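Long-range contacts in inositol 2-dehydrogenase (Sinorhizobium meliloti, PDB 4HKT), which catalyses the NAD+-dependent oxidation of myo-inositol to scyllo-inosose (2-keto-myo-inositol), the first step of myo-inositol degradation: residues V68-T73 against F91-I96; G120-F125 against T173-D178. One frame throughout, in Å; residues are numbered along the deposited sequence.

Interaction 1 of 2, residues V68-T73 against F91-I96; sequences VICTPT and FCEKPI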
loop_
_atom_site.group_PDB
_atom_site.type_symbol
_atom_site.label_atom_id
_atom_site.label_comp_id
_atom_site.label_asym_id
_atom_site.label_seq_id
_atom_site.Cartn_x
_atom_site.Cartn_y
_atom_site.Cartn_z
ATOM N N VAL B 68 31.601 -19.634 -14.707
ATOM C CA VAL B 68 30.496 -19.560 -13.777
ATOM C C VAL B 68 30.306 -20.979 -13.267
ATOM O O VAL B 68 30.018 -21.892 -14.047
ATOM C CB VAL B 68 29.228 -19.050 -14.477
ATOM C CG1 VAL B 68 28.025 -19.197 -13.575
ATOM C CG2 VAL B 68 29.412 -17.589 -14.894
ATOM N N ILE B 69 30.485 -21.164 -11.964
ATOM C CA ILE B 69 30.395 -22.495 -11.362
ATOM C C ILE B 69 29.033 -22.638 -10.665
ATOM O O ILE B 69 28.754 -21.979 -9.628
ATOM C CB ILE B 69 31.538 -22.765 -10.371
ATOM C CG1 ILE B 69 32.900 -22.557 -11.027
ATOM C CG2 ILE B 69 31.389 -24.156 -9.767
ATOM C CD1 ILE B 69 34.066 -22.481 -10.051
ATOM N N CYS B 70 28.206 -23.494 -11.272
ATOM C CA CYS B 70 26.858 -23.816 -10.837
ATOM C C CYS B 70 26.716 -25.332 -10.636
ATOM O O CYS B 70 25.627 -25.847 -10.713
ATOM C CB CYS B 70 25.847 -23.361 -11.902
ATOM S SG CYS B 70 25.954 -21.583 -12.194
ATOM N N THR B 71 27.816 -26.026 -10.405
ATOM C CA THR B 71 27.788 -27.465 -10.171
ATOM C C THR B 71 27.393 -27.742 -8.719
ATOM O O THR B 71 27.222 -26.821 -7.930
ATOM C CB THR B 71 29.174 -28.071 -10.468
ATOM O OG1 THR B 71 30.168 -27.260 -9.843
ATOM C CG2 THR B 71 29.436 -28.134 -11.973
ATOM N N PRO B 72 27.269 -29.013 -8.344
ATOM C CA PRO B 72 26.945 -29.288 -6.951
ATOM C C PRO B 72 27.959 -28.706 -5.967
ATOM O O PRO B 72 29.136 -28.570 -6.295
ATOM C CB PRO B 72 27.001 -30.809 -6.887
ATOM C CG PRO B 72 26.602 -31.237 -8.258
ATOM C CD PRO B 72 27.286 -30.246 -9.152
ATOM N N THR B 73 27.480 -28.420 -4.759
ATOM C CA THR B 73 28.267 -27.789 -3.700
ATOM C C THR B 73 29.588 -28.483 -3.376
ATOM O O THR B 73 30.579 -27.808 -3.168
ATOM C CB THR B 73 27.438 -27.726 -2.423
ATOM O OG1 THR B 73 26.316 -26.869 -2.633
ATOM C CG2 THR B 73 28.279 -27.257 -1.237
ATOM N N PHE B 91 33.304 -16.923 -11.070
ATOM C CA PHE B 91 32.105 -16.619 -10.344
ATOM C C PHE B 91 31.607 -17.961 -9.809
ATOM O O PHE B 91 31.343 -18.877 -10.596
ATOM C CB PHE B 91 31.044 -15.996 -11.245
ATOM C CG PHE B 91 29.747 -15.800 -10.554
ATOM C CD1 PHE B 91 29.462 -14.599 -9.912
ATOM C CD2 PHE B 91 28.845 -16.827 -10.473
ATOM C CE1 PHE B 91 28.282 -14.441 -9.214
ATOM C CE2 PHE B 91 27.668 -16.687 -9.774
ATOM C CZ PHE B 91 27.387 -15.488 -9.137
ATOM N N CYS B 92 31.435 -18.073 -8.498
ATOM C CA CYS B 92 30.968 -19.319 -7.930
ATOM C C CYS B 92 29.686 -19.175 -7.111
ATOM O O CYS B 92 29.640 -18.378 -6.202
ATOM C CB CYS B 92 32.062 -19.942 -7.066
ATOM S SG CYS B 92 31.704 -21.663 -6.656
ATOM N N GLU B 93 28.655 -19.939 -7.452
ATOM C CA GLU B 93 27.458 -20.010 -6.615
ATOM C C GLU B 93 27.808 -20.426 -5.164
ATOM O O GLU B 93 28.761 -21.169 -4.924
ATOM C CB GLU B 93 26.441 -20.971 -7.193
ATOM C CG GLU B 93 25.498 -20.335 -8.205
ATOM C CD GLU B 93 24.586 -19.271 -7.581
ATOM O OE1 GLU B 93 24.204 -19.417 -6.399
ATOM O OE2 GLU B 93 24.308 -18.265 -8.263
ATOM N N LYS B 94 27.026 -19.932 -4.216
ATOM C CA LYS B 94 27.224 -20.283 -2.831
ATOM C C LYS B 94 27.125 -21.789 -2.710
ATOM O O LYS B 94 26.412 -22.417 -3.485
ATOM C CB LYS B 94 26.167 -19.638 -1.945
ATOM C CG LYS B 94 24.843 -20.354 -2.023
ATOM C CD LYS B 94 23.963 -20.034 -0.857
ATOM C CE LYS B 94 22.650 -20.752 -1.006
ATOM N NZ LYS B 94 22.793 -22.155 -0.576
ATOM N N PRO B 95 27.845 -22.381 -1.754
ATOM C CA PRO B 95 28.909 -21.809 -0.940
ATOM C C PRO B 95 30.250 -22.102 -1.627
ATOM O O PRO B 95 30.293 -22.770 -2.655
ATOM C CB PRO B 95 28.823 -22.621 0.353
ATOM C CG PRO B 95 28.414 -23.965 -0.108
ATOM C CD PRO B 95 27.532 -23.754 -1.317
ATOM N N ILE B 96 31.330 -21.607 -1.055
ATOM C CA ILE B 96 32.656 -22.024 -1.475
ATOM C C ILE B 96 32.836 -23.467 -1.050
ATOM O O ILE B 96 33.304 -24.320 -1.819
ATOM C CB ILE B 96 33.726 -21.133 -0.865
ATOM C CG1 ILE B 96 33.649 -19.740 -1.523
ATOM C CG2 ILE B 96 35.105 -21.714 -1.135
ATOM C CD1 ILE B 96 34.396 -18.671 -0.792
#

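Interaction 2 of 2, residues G120-F125 against T173-D178; sequences GFNRRF and TIHDFD. With EDO (1,2-ethanediol), chain S.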
loop_
_atom_site.group_PDB
_atom_site.type_symbol
_atom_site.label_atom_id
_atom_site.label_comp_id
_atom_site.label_asym_id
_atom_site.label_seq_id
_atom_site.Cartn_x
_atom_site.Cartn_y
_atom_site.Cartn_z
ATOM N N GLY B 120 28.323 -16.038 -5.232
ATOM C CA GLY B 120 26.971 -15.730 -5.624
ATOM C C GLY B 120 26.034 -15.295 -4.496
ATOM O O GLY B 120 25.151 -16.050 -4.095
ATOM N N PHE B 121 26.220 -14.095 -3.960
ATOM C CA PHE B 121 25.199 -13.571 -3.052
ATOM C C PHE B 121 24.454 -12.538 -3.884
ATOM O O PHE B 121 24.707 -11.350 -3.791
ATOM C CB PHE B 121 25.800 -12.965 -1.806
ATOM C CG PHE B 121 26.359 -13.979 -0.833
ATOM C CD1 PHE B 121 25.596 -15.017 -0.393
ATOM C CD2 PHE B 121 27.597 -13.797 -0.270
ATOM C CE1 PHE B 121 26.095 -15.923 0.522
ATOM C CE2 PHE B 121 28.104 -14.674 0.661
ATOM C CZ PHE B 121 27.359 -15.757 1.049
ATOM N N ASN B 122 23.554 -13.027 -4.709
ATOM C CA ASN B 122 22.896 -12.197 -5.730
ATOM C C ASN B 122 22.014 -11.111 -5.152
ATOM O O ASN B 122 21.744 -10.076 -5.813
ATOM C CB ASN B 122 22.058 -13.079 -6.639
ATOM C CG ASN B 122 21.133 -13.983 -5.857
ATOM O OD1 ASN B 122 21.570 -14.941 -5.247
ATOM N ND2 ASN B 122 19.862 -13.654 -5.838
ATOM N N ARG B 123 21.575 -11.307 -3.909
ATOM C CA ARG B 123 20.694 -10.342 -3.275
ATOM C C ARG B 123 21.343 -8.998 -3.107
ATOM O O ARG B 123 20.661 -7.988 -3.107
ATOM C CB ARG B 123 20.111 -10.879 -1.966
ATOM C CG ARG B 123 19.287 -12.118 -2.208
ATOM C CD ARG B 123 18.733 -12.685 -0.918
ATOM N NE ARG B 123 18.317 -14.066 -1.125
ATOM C CZ ARG B 123 17.841 -14.869 -0.172
ATOM N NH1 ARG B 123 17.727 -14.433 1.082
ATOM N NH2 ARG B 123 17.473 -16.118 -0.469
ATOM N N ARG B 124 22.652 -8.962 -3.032
ATOM C CA ARG B 124 23.339 -7.700 -2.977
ATOM C C ARG B 124 23.194 -6.854 -4.282
ATOM O O ARG B 124 23.525 -5.675 -4.262
ATOM C CB ARG B 124 24.812 -7.918 -2.724
ATOM C CG ARG B 124 25.205 -8.406 -1.359
ATOM C CD ARG B 124 26.696 -8.345 -1.277
ATOM N NE ARG B 124 27.153 -8.811 0.005
ATOM C CZ ARG B 124 28.161 -8.279 0.666
ATOM N NH1 ARG B 124 28.858 -7.245 0.154
ATOM N NH2 ARG B 124 28.489 -8.791 1.844
ATOM N N PHE B 125 22.755 -7.478 -5.389
ATOM C CA PHE B 125 22.617 -6.817 -6.703
ATOM C C PHE B 125 21.161 -6.551 -7.099
ATOM O O PHE B 125 20.882 -6.028 -8.190
ATOM C CB PHE B 125 23.335 -7.656 -7.783
ATOM C CG PHE B 125 24.801 -7.747 -7.575
ATOM C CD1 PHE B 125 25.603 -6.668 -7.840
ATOM C CD2 PHE B 125 25.383 -8.900 -7.059
ATOM C CE1 PHE B 125 26.975 -6.726 -7.628
ATOM C CE2 PHE B 125 26.743 -8.969 -6.862
ATOM C CZ PHE B 125 27.547 -7.876 -7.132
ATOM N N THR B 173 19.836 -19.664 5.335
ATOM C CA THR B 173 20.078 -18.456 6.131
ATOM C C THR B 173 21.371 -17.756 5.762
ATOM O O THR B 173 21.561 -16.570 6.010
ATOM C CB THR B 173 20.109 -18.810 7.610
ATOM O OG1 THR B 173 19.103 -19.775 7.866
ATOM C CG2 THR B 173 19.813 -17.552 8.439
ATOM N N ILE B 174 22.272 -18.516 5.153
ATOM C CA ILE B 174 23.499 -17.975 4.634
ATOM C C ILE B 174 23.324 -16.675 3.817
ATOM O O ILE B 174 24.093 -15.748 3.974
ATOM C CB ILE B 174 24.337 -19.084 3.888
ATOM C CG1 ILE B 174 25.775 -18.615 3.708
ATOM C CG2 ILE B 174 23.726 -19.483 2.574
ATOM C CD1 ILE B 174 26.761 -19.717 3.386
ATOM N N HIS B 175 22.332 -16.608 2.947
ATOM C CA HIS B 175 22.022 -15.397 2.216
ATOM C C HIS B 175 21.660 -14.221 3.155
ATOM O O HIS B 175 22.049 -13.085 2.899
ATOM C CB HIS B 175 20.822 -15.624 1.317
ATOM C CG HIS B 175 21.123 -16.420 0.102
ATOM N ND1 HIS B 175 21.909 -15.933 -0.921
ATOM C CD2 HIS B 175 20.693 -17.635 -0.290
ATOM C CE1 HIS B 175 21.979 -16.836 -1.879
ATOM N NE2 HIS B 175 21.251 -17.875 -1.523
ATOM N N ASP B 176 20.914 -14.530 4.202
ATOM C CA ASP B 176 20.501 -13.528 5.199
ATOM C C ASP B 176 21.618 -13.100 6.109
ATOM O O ASP B 176 21.657 -11.939 6.470
ATOM C CB ASP B 176 19.333 -14.005 6.005
ATOM C CG ASP B 176 18.149 -14.366 5.133
ATOM O OD1 ASP B 176 17.721 -13.539 4.305
ATOM O OD2 ASP B 176 17.681 -15.513 5.238
ATOM N N PHE B 177 22.538 -14.005 6.467
ATOM C CA PHE B 177 23.768 -13.584 7.127
ATOM C C PHE B 177 24.573 -12.593 6.277
ATOM O O PHE B 177 25.048 -11.583 6.785
ATOM C CB PHE B 177 24.646 -14.752 7.512
ATOM C CG PHE B 177 24.004 -15.725 8.472
ATOM C CD1 PHE B 177 23.417 -15.297 9.637
ATOM C CD2 PHE B 177 24.039 -17.073 8.222
ATOM C CE1 PHE B 177 22.831 -16.208 10.535
ATOM C CE2 PHE B 177 23.482 -17.981 9.091
ATOM C CZ PHE B 177 22.881 -17.564 10.266
ATOM N N ASP B 178 24.775 -12.915 5.001
ATOM C CA ASP B 178 25.386 -11.951 4.088
ATOM C C ASP B 178 24.634 -10.603 4.011
ATOM O O ASP B 178 25.252 -9.540 4.101
ATOM C CB ASP B 178 25.570 -12.511 2.689
ATOM C CG ASP B 178 26.263 -11.522 1.802
ATOM O OD1 ASP B 178 27.453 -11.266 2.028
ATOM O OD2 ASP B 178 25.610 -10.941 0.906
HETATM C C1 EDO S . 29.960 -4.810 3.721
HETATM O O1 EDO S . 29.236 -4.483 2.527
HETATM C C2 EDO S . 29.910 -6.323 3.993
HETATM O O2 EDO S . 30.266 -7.083 2.817
HETATM O O HOH W 1 17.355 -16.803 3.089
HETATM O O HOH W 2 22.422 -13.113 -1.699
#

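Interaction 1 of 2, residues V68-T73 against F91-I96
Phe-91 O is met by two groups of the neighbouring strand. Ile-69 N donates to Phe-91 O at 2.8 Å, nearly straight at 167°. Val-68 CA leans on Phe-91 O at 3.4 Å in a CA-H...O contact. Two residues beyond Phe-91, Glu-93 N donates to Ile-69 O at 3.0 Å. The backbone of Ile-69 is therefore held on both its N-H and its carbonyl, which fixes the register: Val-68 lies beside Phe-91 and Ile-69 beside Cys-92.

On one face of the sheet Val-68 and Phe-91 run side by side. Val-68 holds CG1 anti to its own N (chi1 170°), and that methyl rests against Phe-91 CD2 at 4.0 Å. On the other face Cys-92 SG sits by the CB and CG2 of Ile-69, and His-76 and Ile-80 of helix 76-85 cover this side. The two parallel strands and that helix form a right-handed beta-alpha-beta crossover of the NAD-binding Rossmann fold. Strand 4-9 flanks strand 66-69 on its other side.

Past the strand ends the chains part and meet again at Thr-73. Thr-73 CG2 presses on Pro-95 CG at 3.5 Å, a tight carbon pair, and the two side chains cross at about a right angle. The peptide bond between Lys-94 and Pro-95 is cis, in the Glu-Lys-Pro sequence that recurs in the Gfo/Idh/MocA family. Glu-93 starts toward Ile-69, with CB 3.5 Å from Ile-69 O. Its chain then bends at chi2 (-65°) and carries the carboxylate away, where OE2 bonds to His-18.

Interaction 2 of 2, residues G120-F125 against T173-D178
Asp-178 lays its carboxylate nearly flat on the Phe-121 ring, the two planes 14° apart. Asp-178 CB stands 3.7 Å from the ring centroid, almost on the ring normal, as a CH-pi contact. His-175 ND1 comes to the edge of the same ring. CG of Asp-178 is anti to the backbone N (chi1 -177°), which swings the acid out from the helix to Arg-124. Arg-124 grips it side-on: NE bonds to Asp-178 OD2 at 2.8 Å on the syn lone pair, and NH2 to Asp-178 OD1 at 2.7 Å. A lysine in place of Arg-124 would probably lose this two-pronged hold, leaving one Asp-178 oxygen without its mate and the carboxylate freer to turn off the ring. A bound ethanediol also takes a bond from Arg-124 NH2.

The contact ties the loop leaving the last Rossmann strand, 117-120, to helix 168-184 of the C-terminal domain of this Gfo/Idh/MocA enzyme. Phe-121 and Ile-174 both pack on Ala-311 of helix 305-324.

The guanidinium of Arg-123 stacks on the His-175 ring, centres 4.2 Å apart and planes at 16°. Arg-123 NH1 reaches past it to Asp-176 OD1 at 3.3 Å, a salt bridge backed by a water between NH1 and OD2. Ser-151 and Asn-228 hold the Asp-176 oxygens too. A second water joins Arg-123 N to His-175 ND1.

In the fold
Interaction 1 closes before interaction 2 opens along the chain, and their centres lie 13 Å apart. Interaction 1 lies in the parallel Rossmann sheet, between its neighbouring strands 66-69 and 89-93, and runs on into the loops that follow them. Interaction 2 starts where the next strand, 117-120, ends, and crosses to helix 168-184. The two meet directly. Cys-92 O and Gly-120 N are 2.9 Å apart, a probable hydrogen bond between adjacent strands, and Phe-91 CZ packs on Gly-120 CA. Lys-94 extends from 91-96 to Ile-174 and His-175, and its NZ bonds to Asp-171 O. The C-terminal end of the nucleotide-binding sheet is thus joined to the C-terminal domain.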